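Local coordinates for protein endo-xylogalacturonan hydrolase A (Aspergillus tubingensis, PDB 4C2L) that hydrolyses the xylose-substituted galacturonan backbone of xylogalacturonan, a component of the hairy regions of pectin, as a secreted family 28 glycoside hydrolase, at residues P33-A38 against Y56-V61; E37-C42 against C70-E75; P133-I138 against L149-P154; A92-S97 against G111-N116. One frame throughout, in Å; residues are numbered along the deposited sequence.

Contact 1 (P33-A38 against Y56-V61); sequences PAITEA and YYLNSV
Ile-35, on helix 32-42, carries this contact by its tip, meeting Leu-58 and Tyr-56 of the facing strand 55-58. Its CB points toward segment 56-61. CG1 stands anti to the carbonyl carbon (chi1 -62°), and with chi2 at 166° the chain runs on extended, which delivers the methyl CD1 to the strand. There CD1 of Ile-35 lies 3.9 Å from CD1 of Leu-58 and 4.1 Å from its CG, the two side chains meeting roughly perpendicular. The same methyl approaches the ring of Tyr-56 obliquely, 4.3 Å from CD2. All three residues are buried, and no hydrogen bond passes between the segments, so the join is purely apolar and rests largely on one methyl group.

The hydroxyl of Tyr-56 is bonded to the carbonyl oxygen of Pro-21, while its ring meets Phe-50 edge-to-face. Strand 55-58 pairs in parallel with strand 77-80, whose Leu-78 and Phe-80 touch Leu-58. The helix thus lies against the first coils at the N-terminal end of the fold, with Ile-35 and Val-32 both touching Leu-58.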
loop_
_atom_site.group_PDB
_atom_site.type_symbol
_atom_site.label_atom_id
_atom_site.label_comp_id
_atom_site.label_asym_id
_atom_site.label_seq_id
_atom_site.Cartn_x
_atom_site.Cartn_y
_atom_site.Cartn_z
ATOM N N PRO A 33 14.092 -16.165 -18.669
ATOM C CA PRO A 33 15.156 -17.163 -18.420
ATOM C C PRO A 33 16.565 -16.577 -18.437
ATOM O O PRO A 33 17.391 -16.950 -17.601
ATOM C CB PRO A 33 14.961 -18.168 -19.563
ATOM C CG PRO A 33 13.485 -18.113 -19.803
ATOM C CD PRO A 33 13.128 -16.640 -19.680
ATOM N N ALA A 34 16.831 -15.661 -19.370
ATOM C CA ALA A 34 18.119 -14.970 -19.419
ATOM C C ALA A 34 18.398 -14.209 -18.133
ATOM O O ALA A 34 19.537 -14.193 -17.650
ATOM C CB ALA A 34 18.183 -14.019 -20.609
ATOM N N ILE A 35 17.359 -13.580 -17.585
ATOM C CA ILE A 35 17.487 -12.833 -16.341
ATOM C C ILE A 35 17.776 -13.752 -15.142
ATOM O O ILE A 35 18.684 -13.484 -14.351
ATOM C CB ILE A 35 16.238 -11.956 -16.088
ATOM C CG1 ILE A 35 16.082 -10.924 -17.216
ATOM C CG2 ILE A 35 16.313 -11.304 -14.713
ATOM C CD1 ILE A 35 14.725 -10.226 -17.258
ATOM N N THR A 36 17.029 -14.846 -15.005
ATOM C CA THR A 36 17.273 -15.730 -13.863
ATOM C C THR A 36 18.588 -16.475 -13.996
ATOM O O THR A 36 19.203 -16.806 -12.992
ATOM C CB THR A 36 16.107 -16.696 -13.575
ATOM O OG1 THR A 36 15.843 -17.469 -14.753
ATOM C CG2 THR A 36 14.854 -15.895 -13.182
ATOM N N GLU A 37 19.039 -16.726 -15.216
ATOM C CA GLU A 37 20.352 -17.356 -15.374
ATOM C C GLU A 37 21.446 -16.384 -14.938
ATOM O O GLU A 37 22.391 -16.790 -14.267
ATOM C CB GLU A 37 20.590 -17.853 -16.796
ATOM C CG GLU A 37 21.720 -18.883 -16.890
ATOM C CD GLU A 37 23.089 -18.236 -16.857
ATOM O OE1 GLU A 37 23.205 -17.088 -17.364
ATOM O OE2 GLU A 37 24.040 -18.864 -16.324
ATOM N N ALA A 38 21.300 -15.108 -15.304
ATOM C CA ALA A 38 22.242 -14.080 -14.855
ATOM C C ALA A 38 22.242 -13.980 -13.330
ATOM O O ALA A 38 23.311 -13.916 -12.704
ATOM C CB ALA A 38 21.903 -12.727 -15.480
ATOM N N TYR A 56 13.745 -4.974 -21.641
ATOM C CA TYR A 56 13.595 -6.416 -21.460
ATOM C C TYR A 56 12.113 -6.736 -21.386
ATOM O O TYR A 56 11.341 -5.965 -20.814
ATOM C CB TYR A 56 14.284 -6.868 -20.176
ATOM C CG TYR A 56 15.797 -6.822 -20.260
ATOM C CD1 TYR A 56 16.488 -5.608 -20.173
ATOM C CD2 TYR A 56 16.531 -7.990 -20.433
ATOM C CE1 TYR A 56 17.872 -5.567 -20.254
ATOM C CE2 TYR A 56 17.912 -7.965 -20.528
ATOM C CZ TYR A 56 18.577 -6.752 -20.432
ATOM O OH TYR A 56 19.947 -6.736 -20.511
ATOM N N TYR A 57 11.726 -7.868 -21.975
ATOM C CA TYR A 57 10.335 -8.276 -22.066
ATOM C C TYR A 57 10.166 -9.451 -21.146
ATOM O O TYR A 57 10.805 -10.478 -21.329
ATOM C CB TYR A 57 9.967 -8.653 -23.515
ATOM C CG TYR A 57 10.099 -7.451 -24.396
ATOM C CD1 TYR A 57 9.097 -6.475 -24.415
ATOM C CD2 TYR A 57 11.249 -7.252 -25.158
ATOM C CE1 TYR A 57 9.219 -5.346 -25.211
ATOM C CE2 TYR A 57 11.395 -6.114 -25.950
ATOM C CZ TYR A 57 10.374 -5.175 -25.971
ATOM O OH TYR A 57 10.505 -4.039 -26.738
ATOM N N LEU A 58 9.338 -9.277 -20.124
ATOM C CA LEU A 58 9.189 -10.304 -19.116
ATOM C C LEU A 58 7.814 -10.907 -19.311
ATOM O O LEU A 58 6.805 -10.282 -18.996
ATOM C CB LEU A 58 9.330 -9.687 -17.717
ATOM C CG LEU A 58 10.759 -9.327 -17.251
ATOM C CD1 LEU A 58 11.466 -8.352 -18.156
ATOM C CD2 LEU A 58 10.680 -8.737 -15.852
ATOM N N ASN A 59 7.761 -12.117 -19.846
ATOM C CA ASN A 59 6.471 -12.688 -20.238
ATOM C C ASN A 59 5.993 -13.794 -19.291
ATOM O O ASN A 59 5.055 -14.557 -19.607
ATOM C CB ASN A 59 6.555 -13.209 -21.671
ATOM C CG ASN A 59 6.840 -12.112 -22.671
ATOM O OD1 ASN A 59 6.695 -10.927 -22.365
ATOM N ND2 ASN A 59 7.266 -12.502 -23.879
ATOM N N SER A 60 6.624 -13.846 -18.122
ATOM C CA SER A 60 6.301 -14.829 -17.096
ATOM C C SER A 60 6.757 -14.302 -15.750
ATOM O O SER A 60 7.402 -13.241 -15.684
ATOM C CB SER A 60 7.004 -16.147 -17.417
ATOM O OG SER A 60 8.406 -15.961 -17.496
ATOM N N VAL A 61 6.438 -15.029 -14.676
ATOM C CA VAL A 61 6.871 -14.621 -13.331
ATOM C C VAL A 61 8.395 -14.539 -13.270
ATOM O O VAL A 61 9.071 -15.469 -13.720
ATOM C CB VAL A 61 6.403 -15.639 -12.281
ATOM C CG1 VAL A 61 7.007 -15.313 -10.912
ATOM C CG2 VAL A 61 4.876 -15.671 -12.229
#

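Contact 2 (E37-C42 against C70-E75); sequences EALSSC and CDIQVE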
loop_
_atom_site.group_PDB
_atom_site.type_symbol
_atom_site.label_atom_id
_atom_site.label_comp_id
_atom_site.label_asym_id
_atom_site.label_seq_id
_atom_site.Cartn_x
_atom_site.Cartn_y
_atom_site.Cartn_z
ATOM N N GLU A 37 19.039 -16.726 -15.216
ATOM C CA GLU A 37 20.352 -17.356 -15.374
ATOM C C GLU A 37 21.446 -16.384 -14.938
ATOM O O GLU A 37 22.391 -16.790 -14.267
ATOM C CB GLU A 37 20.590 -17.853 -16.796
ATOM C CG GLU A 37 21.720 -18.883 -16.890
ATOM C CD GLU A 37 23.089 -18.236 -16.857
ATOM O OE1 GLU A 37 23.205 -17.088 -17.364
ATOM O OE2 GLU A 37 24.040 -18.864 -16.324
ATOM N N ALA A 38 21.300 -15.108 -15.304
ATOM C CA ALA A 38 22.242 -14.080 -14.855
ATOM C C ALA A 38 22.242 -13.980 -13.330
ATOM O O ALA A 38 23.311 -13.916 -12.704
ATOM C CB ALA A 38 21.903 -12.727 -15.480
ATOM N N LEU A 39 21.053 -13.989 -12.728
ATOM C CA LEU A 39 20.943 -13.959 -11.272
ATOM C C LEU A 39 21.561 -15.203 -10.638
ATOM O O LEU A 39 22.258 -15.119 -9.631
ATOM C CB LEU A 39 19.486 -13.777 -10.816
ATOM C CG LEU A 39 19.328 -13.238 -9.390
ATOM C CD1 LEU A 39 19.844 -11.802 -9.286
ATOM C CD2 LEU A 39 17.874 -13.294 -8.941
ATOM N N SER A 40 21.311 -16.365 -11.226
ATOM C CA SER A 40 21.883 -17.591 -10.690
ATOM C C SER A 40 23.409 -17.570 -10.783
ATOM O O SER A 40 24.121 -18.011 -9.862
ATOM C CB SER A 40 21.332 -18.807 -11.434
ATOM O OG SER A 40 21.653 -19.960 -10.678
ATOM N N SER A 41 23.910 -17.029 -11.883
ATOM C CA SER A 41 25.344 -17.007 -12.116
ATOM C C SER A 41 26.066 -15.993 -11.202
ATOM O O SER A 41 27.117 -16.310 -10.632
ATOM C CB SER A 41 25.624 -16.722 -13.585
ATOM O OG SER A 41 27.021 -16.641 -13.816
ATOM N N CYS A 42 25.490 -14.799 -11.056
ATOM C CA CYS A 42 26.133 -13.685 -10.341
ATOM C C CYS A 42 25.514 -13.320 -8.989
ATOM O O CYS A 42 26.091 -12.520 -8.242
ATOM C CB CYS A 42 26.163 -12.437 -11.224
ATOM S SG CYS A 42 27.475 -12.477 -12.462
ATOM N N CYS A 70 22.756 -9.931 -3.286
ATOM C CA CYS A 70 22.957 -9.546 -4.672
ATOM C C CYS A 70 22.527 -8.105 -4.870
ATOM O O CYS A 70 21.787 -7.537 -4.056
ATOM C CB CYS A 70 22.184 -10.469 -5.622
ATOM S SG CYS A 70 20.431 -10.079 -5.743
ATOM N N ASP A 71 23.000 -7.522 -5.960
ATOM C CA ASP A 71 22.654 -6.157 -6.330
ATOM C C ASP A 71 22.097 -6.190 -7.755
ATOM O O ASP A 71 22.803 -6.547 -8.700
ATOM C CB ASP A 71 23.912 -5.283 -6.213
ATOM C CG ASP A 71 23.682 -3.820 -6.590
ATOM O OD1 ASP A 71 22.525 -3.329 -6.631
ATOM O OD2 ASP A 71 24.706 -3.140 -6.827
ATOM N N ILE A 72 20.815 -5.859 -7.897
ATOM C CA ILE A 72 20.149 -5.846 -9.196
ATOM C C ILE A 72 19.934 -4.394 -9.626
ATOM O O ILE A 72 19.081 -3.686 -9.078
ATOM C CB ILE A 72 18.795 -6.595 -9.140
ATOM C CG1 ILE A 72 18.997 -8.005 -8.573
ATOM C CG2 ILE A 72 18.140 -6.641 -10.509
ATOM C CD1 ILE A 72 17.706 -8.775 -8.308
ATOM N N GLN A 73 20.717 -3.958 -10.600
ATOM C CA GLN A 73 20.684 -2.560 -11.050
ATOM C C GLN A 73 19.818 -2.432 -12.288
ATOM O O GLN A 73 20.181 -2.862 -13.391
ATOM C CB GLN A 73 22.104 -2.027 -11.279
ATOM C CG GLN A 73 22.983 -2.243 -10.055
ATOM C CD GLN A 73 24.418 -1.778 -10.239
ATOM O OE1 GLN A 73 24.809 -1.307 -11.323
ATOM N NE2 GLN A 73 25.218 -1.931 -9.185
ATOM N N VAL A 74 18.642 -1.852 -12.097
ATOM C CA VAL A 74 17.690 -1.694 -13.187
ATOM C C VAL A 74 17.832 -0.275 -13.711
ATOM O O VAL A 74 17.396 0.676 -13.048
ATOM C CB VAL A 74 16.248 -1.953 -12.702
ATOM C CG1 VAL A 74 15.262 -1.895 -13.868
ATOM C CG2 VAL A 74 16.161 -3.291 -11.953
ATOM N N GLU A 75 18.470 -0.116 -14.875
ATOM C CA GLU A 75 18.586 1.222 -15.480
ATOM C C GLU A 75 17.743 1.357 -16.739
ATOM O O GLU A 75 17.519 2.462 -17.232
ATOM C CB GLU A 75 20.055 1.581 -15.770
ATOM C CG GLU A 75 21.014 1.221 -14.644
ATOM C CD GLU A 75 20.691 1.921 -13.326
ATOM O OE1 GLU A 75 19.929 2.902 -13.331
ATOM O OE2 GLU A 75 21.207 1.488 -12.291
#
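Leu-39 is the residue of helix 32-42 that reaches segment 70-75, touching both Cys-70 and Ile-72. Before it in the sequence, Glu-37 and Ala-38 belong to the helix backbone: the carbonyl oxygen of Glu-37 accepts from N of Ser-41 at 2.8 Å, and that of Ala-38 accepts from N of Cys-42 at 2.9 Å. The side chain of Ala-38 packs on Cys-19 of strand 18-19.

At Leu-39, CG stands anti to the backbone N (chi1 -159°), and chi2 of 67° turns the CD1 branch to the strand. CD1 of Leu-39 meets CD1 of Ile-72 at 3.8 Å and its CG1 at 4.0 Å, with the two side chains crossing nearly perpendicularly. The same methyl also lies 4.0 Å from SG of Cys-70. That sulfur sits between the backbone N and the carbonyl carbon (chi1 79°) and is tied to Cys-67 by a disulfide. Leu-64, Ser-66 and Ile-48 also touch Leu-39.

Cys-42, the last residue of helix 32-42, is disulfide-bonded to Cys-19. On the strand, Asp-71 points away from the helix; NE2 of Gln-73 donates to its OD2 at 2.7 Å from above the carboxylate plane, with OD2 close to the Gln-73 amide plane, and its OD1 forms a salt bridge with Arg-105.

Strand 70-74 lies between strands 47-50 and 102-105, all parallel. A short helix laid over the N-terminal end of the stacked coils, shielding their apolar interior, is typical of the right-handed parallel beta-helix of family 28 pectinases.

Contact 3 (P133-I138 against L149-P154); sequences PTLLYI and LRQKNP. With SO4 (sulfate ion), chain G.
This is a buried packing contact across the interior of a beta-helix coil, where Leu-135 and Leu-136 face Gln-151 and Pro-154 from another side of the same coil. Leu-135 bears on two partners. Its CG is anti to the backbone N (chi1 175°), and CD2 is carried over the start of the Gln-151 side chain, 3.9 Å from CB and 4.0 Å from CG. Further back, CB of Leu-135 lies 4.1 Å from CB of Pro-154, where the two backbones come nearest. Leu-136 lies square across the end of Gln-151, its CD2 4.0 Å from NE2.

The chain turns a corner at Leu-135 and Leu-136, passing from one face of the beta-helix to the next, and strand 142-152 supplies the facing wall. Gln-151, whose CB points toward segment 133-138, carries its amide to Leu-136; NE2 is hydrogen-bonded to OD1 of Asn-159 on the following coil, a residue that Leu-136 also touches. Pro-154 lies about 10 Å, side chain to side chain, from Asp-210, the proton donor by similarity.

The outer face of strand 150-152 differs entirely. Arg-150 and Lys-152, both extended, converge on a sulfate ion, probably from the crystallisation liquor. NH1 of Arg-150 gives O2 of the sulfate a bond of 2.8 Å, and NH2 gives O1 one of 2.7 Å, with the sulfur at the guanidinium edge. NZ of Lys-152 bonds to O2 and O4, while its CD lies above one guanidinium face, displaced toward the rim. NH2 of Arg-150 also forms a salt bridge with Asp-176 on the neighbouring strand.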
loop_
_atom_site.group_PDB
_atom_site.type_symbol
_atom_site.label_atom_id
_atom_site.label_comp_id
_atom_site.label_asym_id
_atom_site.label_seq_id
_atom_site.Cartn_x
_atom_site.Cartn_y
_atom_site.Cartn_z
ATOM N N PRO A 133 -2.087 -10.493 -10.210
ATOM C CA PRO A 133 -0.885 -10.599 -9.387
ATOM C C PRO A 133 -0.415 -9.254 -8.822
ATOM O O PRO A 133 -0.723 -8.207 -9.385
ATOM C CB PRO A 133 0.168 -11.106 -10.382
ATOM C CG PRO A 133 -0.285 -10.530 -11.698
ATOM C CD PRO A 133 -1.790 -10.603 -11.652
ATOM N N THR A 134 0.363 -9.320 -7.745
ATOM C CA THR A 134 1.105 -8.172 -7.194
ATOM C C THR A 134 2.385 -7.984 -7.977
ATOM O O THR A 134 3.038 -8.970 -8.342
ATOM C CB THR A 134 1.421 -8.474 -5.725
ATOM O OG1 THR A 134 0.166 -8.527 -5.045
ATOM C CG2 THR A 134 2.376 -7.419 -5.083
ATOM N N LEU A 135 2.749 -6.726 -8.236
ATOM C CA LEU A 135 3.916 -6.448 -9.080
ATOM C C LEU A 135 5.236 -6.863 -8.405
ATOM O O LEU A 135 6.042 -7.581 -9.029
ATOM C CB LEU A 135 3.943 -4.955 -9.469
ATOM C CG LEU A 135 5.178 -4.521 -10.246
ATOM C CD1 LEU A 135 5.178 -5.186 -11.622
ATOM C CD2 LEU A 135 5.157 -3.005 -10.379
ATOM N N LEU A 136 5.472 -6.406 -7.163
ATOM C CA LEU A 136 6.674 -6.776 -6.402
ATOM C C LEU A 136 6.208 -7.396 -5.089
ATOM O O LEU A 136 5.659 -6.707 -4.209
ATOM C CB LEU A 136 7.555 -5.546 -6.128
ATOM C CG LEU A 136 8.847 -5.819 -5.344
ATOM C CD1 LEU A 136 9.713 -6.886 -6.028
ATOM C CD2 LEU A 136 9.624 -4.520 -5.220
ATOM N N TYR A 137 6.406 -8.698 -4.975
ATOM C CA TYR A 137 5.822 -9.468 -3.893
ATOM C C TYR A 137 6.954 -10.042 -3.056
ATOM O O TYR A 137 7.707 -10.929 -3.504
ATOM C CB TYR A 137 4.968 -10.588 -4.496
ATOM C CG TYR A 137 4.225 -11.429 -3.498
ATOM C CD1 TYR A 137 2.932 -11.074 -3.089
ATOM C CD2 TYR A 137 4.782 -12.610 -3.000
ATOM C CE1 TYR A 137 2.232 -11.850 -2.175
ATOM C CE2 TYR A 137 4.083 -13.400 -2.086
ATOM C CZ TYR A 137 2.811 -13.010 -1.688
ATOM O OH TYR A 137 2.092 -13.771 -0.801
ATOM N N ILE A 138 7.099 -9.507 -1.848
ATOM C CA ILE A 138 8.185 -9.901 -0.951
ATOM C C ILE A 138 7.574 -10.738 0.171
ATOM O O ILE A 138 6.625 -10.305 0.842
ATOM C CB ILE A 138 8.880 -8.642 -0.367
ATOM C CG1 ILE A 138 9.674 -7.925 -1.443
ATOM C CG2 ILE A 138 9.802 -9.000 0.807
ATOM C CD1 ILE A 138 9.903 -6.453 -1.121
ATOM N N LEU A 149 13.637 3.676 -8.461
ATOM C CA LEU A 149 13.022 3.306 -9.726
ATOM C C LEU A 149 11.573 3.723 -9.811
ATOM O O LEU A 149 10.986 4.150 -8.817
ATOM C CB LEU A 149 13.208 1.812 -9.985
ATOM C CG LEU A 149 12.817 0.864 -8.876
ATOM C CD1 LEU A 149 11.312 0.650 -8.968
ATOM C CD2 LEU A 149 13.580 -0.438 -9.052
ATOM N N ARG A 150 11.023 3.623 -11.011
ATOM C CA ARG A 150 9.621 3.881 -11.259
ATOM C C ARG A 150 8.905 2.546 -11.444
ATOM O O ARG A 150 9.395 1.664 -12.160
ATOM C CB ARG A 150 9.481 4.695 -12.537
ATOM C CG ARG A 150 8.048 4.939 -12.972
ATOM C CD ARG A 150 7.978 5.822 -14.212
ATOM N NE ARG A 150 6.593 5.951 -14.640
ATOM C CZ ARG A 150 6.201 6.175 -15.893
ATOM N NH1 ARG A 150 7.101 6.310 -16.868
ATOM N NH2 ARG A 150 4.904 6.270 -16.165
ATOM N N GLN A 151 7.739 2.425 -10.808
ATOM C CA GLN A 151 6.834 1.316 -11.071
ATOM C C GLN A 151 5.630 1.894 -11.779
ATOM O O GLN A 151 4.988 2.820 -11.267
ATOM C CB GLN A 151 6.414 0.638 -9.764
ATOM C CG GLN A 151 7.564 -0.071 -9.056
ATOM C CD GLN A 151 7.155 -0.554 -7.673
ATOM O OE1 GLN A 151 6.282 0.031 -7.043
ATOM N NE2 GLN A 151 7.782 -1.610 -7.198
ATOM N N LYS A 152 5.321 1.344 -12.953
ATOM C CA LYS A 152 4.311 1.891 -13.856
ATOM C C LYS A 152 3.203 0.868 -14.117
ATOM O O LYS A 152 3.493 -0.277 -14.463
ATOM C CB LYS A 152 4.996 2.231 -15.191
ATOM C CG LYS A 152 4.058 2.712 -16.282
ATOM C CD LYS A 152 4.863 2.967 -17.553
ATOM C CE LYS A 152 3.939 3.243 -18.728
ATOM N NZ LYS A 152 4.778 3.568 -19.923
ATOM N N ASN A 153 1.953 1.283 -13.916
ATOM C CA ASN A 153 0.774 0.516 -14.336
ATOM C C ASN A 153 0.762 -0.958 -13.899
ATOM O O ASN A 153 0.657 -1.864 -14.729
ATOM C CB ASN A 153 0.562 0.650 -15.851
ATOM C CG ASN A 153 0.374 2.091 -16.288
ATOM O OD1 ASN A 153 -0.048 2.940 -15.489
ATOM N ND2 ASN A 153 0.669 2.382 -17.572
ATOM N N PRO A 154 0.848 -1.206 -12.586
ATOM C CA PRO A 154 0.687 -2.586 -12.102
ATOM C C PRO A 154 -0.745 -3.052 -12.347
ATOM O O PRO A 154 -1.675 -2.248 -12.274
ATOM C CB PRO A 154 0.910 -2.443 -10.596
ATOM C CG PRO A 154 0.445 -1.047 -10.290
ATOM C CD PRO A 154 0.955 -0.246 -11.477
HETATM S S SO4 G . 4.512 7.084 -19.572
HETATM O O1 SO4 G . 3.983 7.650 -18.310
HETATM O O2 SO4 G . 5.703 6.231 -19.342
HETATM O O3 SO4 G . 4.907 8.191 -20.464
HETATM O O4 SO4 G . 3.439 6.282 -20.206
#

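Contact 4 (A92-S97 against G111-N116); sequences AMISVS and GVIDGN
The backbones stay well apart, Met-93 and Gly-115 being nearest with 8.1 Å between their CA atoms, so side chains do the bridging after the chain turns a corner at Met-93 and Ile-94. Ile-94 and Ile-113 point at each other and meet tip to tip: CD1 of Ile-94 lies 4.0 Å from CG2 of Ile-113 and 4.1 Å from its CD1, fitting against both branches. Each isoleucine has CG1 anti to the carbonyl carbon, and the two share nearly the same torsions (chi1 -57° and -58°), with extended chains that span the gap.

Met-93 reaches the other end of the segment. Its chain is extended at chi2 but bent at chi3 (76°), which brings the methyl CE to 3.7 Å from the carbonyl oxygen of Gly-115. Phe-80, Pro-133 and Pro-155 also pack on Met-93.

Segment 111-116 holds its own shape at this end. OD1 of Asp-114 accepts from the backbone N of Asn-116 at 2.9 Å, from above the carboxylate plane, forming an Asx turn as the chain leaves strand 112-114. ND2 of Asn-116 is bonded to the carbonyl oxygen of Phe-80 on the preceding coil, and the other carboxylate oxygen of Asp-114 makes a long, weak ion pair with Lys-152.

No hydrogen bond crosses between the two segments. Cohesion across this part of the beta-helix interior therefore comes from van der Waals contact of methyl groups, with each other and, at Met-93, with a backbone carbonyl oxygen, while the polar bonds noted here lie within the turn or run to other parts of the chain.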
loop_
_atom_site.group_PDB
_atom_site.type_symbol
_atom_site.label_atom_id
_atom_site.label_comp_id
_atom_site.label_asym_id
_atom_site.label_seq_id
_atom_site.Cartn_x
_atom_site.Cartn_y
_atom_site.Cartn_z
ATOM N N ALA A 92 2.353 -13.309 -7.900
ATOM C CA ALA A 92 3.417 -12.308 -8.015
ATOM C C ALA A 92 3.915 -12.203 -9.451
ATOM O O ALA A 92 3.999 -13.207 -10.159
ATOM C CB ALA A 92 4.582 -12.709 -7.132
ATOM N N MET A 93 4.246 -10.984 -9.869
ATOM C CA MET A 93 4.940 -10.801 -11.142
ATOM C C MET A 93 6.440 -10.878 -10.903
ATOM O O MET A 93 7.156 -11.543 -11.658
ATOM C CB MET A 93 4.546 -9.458 -11.737
ATOM C CG MET A 93 3.032 -9.359 -11.860
ATOM S SD MET A 93 2.479 -7.804 -12.571
ATOM C CE MET A 93 2.862 -8.082 -14.289
ATOM N N ILE A 94 6.921 -10.179 -9.874
ATOM C CA ILE A 94 8.285 -10.368 -9.374
ATOM C C ILE A 94 8.167 -10.988 -7.988
ATOM O O ILE A 94 7.580 -10.385 -7.073
ATOM C CB ILE A 94 9.075 -9.036 -9.274
ATOM C CG1 ILE A 94 9.119 -8.348 -10.637
ATOM C CG2 ILE A 94 10.487 -9.290 -8.762
ATOM C CD1 ILE A 94 9.628 -6.908 -10.564
ATOM N N SER A 95 8.699 -12.202 -7.845
ATOM C CA SER A 95 8.551 -12.951 -6.585
ATOM C C SER A 95 9.877 -12.930 -5.822
ATOM O O SER A 95 10.920 -13.310 -6.367
ATOM C CB SER A 95 8.101 -14.387 -6.865
ATOM O OG SER A 95 8.178 -15.167 -5.668
ATOM N N VAL A 96 9.838 -12.459 -4.572
ATOM C CA VAL A 96 11.044 -12.335 -3.752
ATOM C C VAL A 96 10.748 -13.113 -2.478
ATOM O O VAL A 96 10.238 -12.560 -1.497
ATOM C CB VAL A 96 11.397 -10.855 -3.450
ATOM C CG1 VAL A 96 12.742 -10.748 -2.732
ATOM C CG2 VAL A 96 11.455 -10.036 -4.743
ATOM N N SER A 97 11.029 -14.412 -2.521
ATOM C CA SER A 97 10.638 -15.308 -1.439
ATOM C C SER A 97 11.862 -15.777 -0.673
ATOM O O SER A 97 12.761 -16.388 -1.260
ATOM C CB SER A 97 9.894 -16.522 -2.005
ATOM O OG SER A 97 9.398 -17.336 -0.949
ATOM N N GLY A 111 15.550 3.641 -14.394
ATOM C CA GLY A 111 14.926 2.301 -14.407
ATOM C C GLY A 111 13.414 2.336 -14.241
ATOM O O GLY A 111 12.886 3.059 -13.391
ATOM N N VAL A 112 12.715 1.528 -15.035
ATOM C CA VAL A 112 11.259 1.474 -14.978
ATOM C C VAL A 112 10.815 0.014 -14.999
ATOM O O VAL A 112 11.305 -0.772 -15.822
ATOM C CB VAL A 112 10.624 2.213 -16.189
ATOM C CG1 VAL A 112 9.106 2.076 -16.163
ATOM C CG2 VAL A 112 11.008 3.692 -16.185
ATOM N N ILE A 113 9.912 -0.349 -14.087
ATOM C CA ILE A 113 9.267 -1.664 -14.126
ATOM C C ILE A 113 7.833 -1.368 -14.536
ATOM O O ILE A 113 7.091 -0.714 -13.799
ATOM C CB ILE A 113 9.318 -2.387 -12.754
ATOM C CG1 ILE A 113 10.772 -2.549 -12.289
ATOM C CG2 ILE A 113 8.608 -3.745 -12.834
ATOM C CD1 ILE A 113 10.916 -2.987 -10.833
ATOM N N ASP A 114 7.452 -1.851 -15.710
ATOM C CA ASP A 114 6.144 -1.576 -16.288
ATOM C C ASP A 114 5.283 -2.832 -16.158
ATOM O O ASP A 114 5.513 -3.806 -16.878
ATOM C CB ASP A 114 6.322 -1.182 -17.772
ATOM C CG ASP A 114 5.008 -0.784 -18.464
ATOM O OD1 ASP A 114 3.918 -0.912 -17.876
ATOM O OD2 ASP A 114 5.072 -0.326 -19.636
ATOM N N GLY A 115 4.281 -2.794 -15.274
ATOM C CA GLY A 115 3.356 -3.916 -15.094
ATOM C C GLY A 115 2.347 -4.132 -16.199
ATOM O O GLY A 115 1.673 -5.168 -16.217
ATOM N N ASN A 116 2.234 -3.164 -17.114
ATOM C CA ASN A 116 1.405 -3.287 -18.311
ATOM C C ASN A 116 -0.029 -3.665 -17.944
ATOM O O ASN A 116 -0.624 -4.573 -18.529
ATOM C CB ASN A 116 2.037 -4.318 -19.266
ATOM C CG ASN A 116 1.597 -4.158 -20.712
ATOM O OD1 ASN A 116 0.829 -3.255 -21.065
ATOM N ND2 ASN A 116 2.106 -5.050 -21.574
#

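All four contacts are buried and lack hydrogen bonds between their own segments, yet they occupy different places. Contacts 1 and 2 share helix 32-42 and lie about 26 Å from the centre of the chain (contact centre to chain centre), at the N-terminal end of the beta-helix; contact 2 includes one half of each of two disulfides. Contacts 3 and 4 are interior contacts of adjacent coils, their centres about 5 Å apart; N of Met-93 probably bonds to O of Thr-134, and N of Gly-115 to O of Lys-152. Contact 1 touches contact 4 through Val-61. Chemically, contacts 1 and 2 are aliphatic with aromatic or sulfur partners, contact 4 pairs isoleucines and sets a methionine methyl on a carbonyl oxygen, and contact 3 includes a buried amide and a charged outer face.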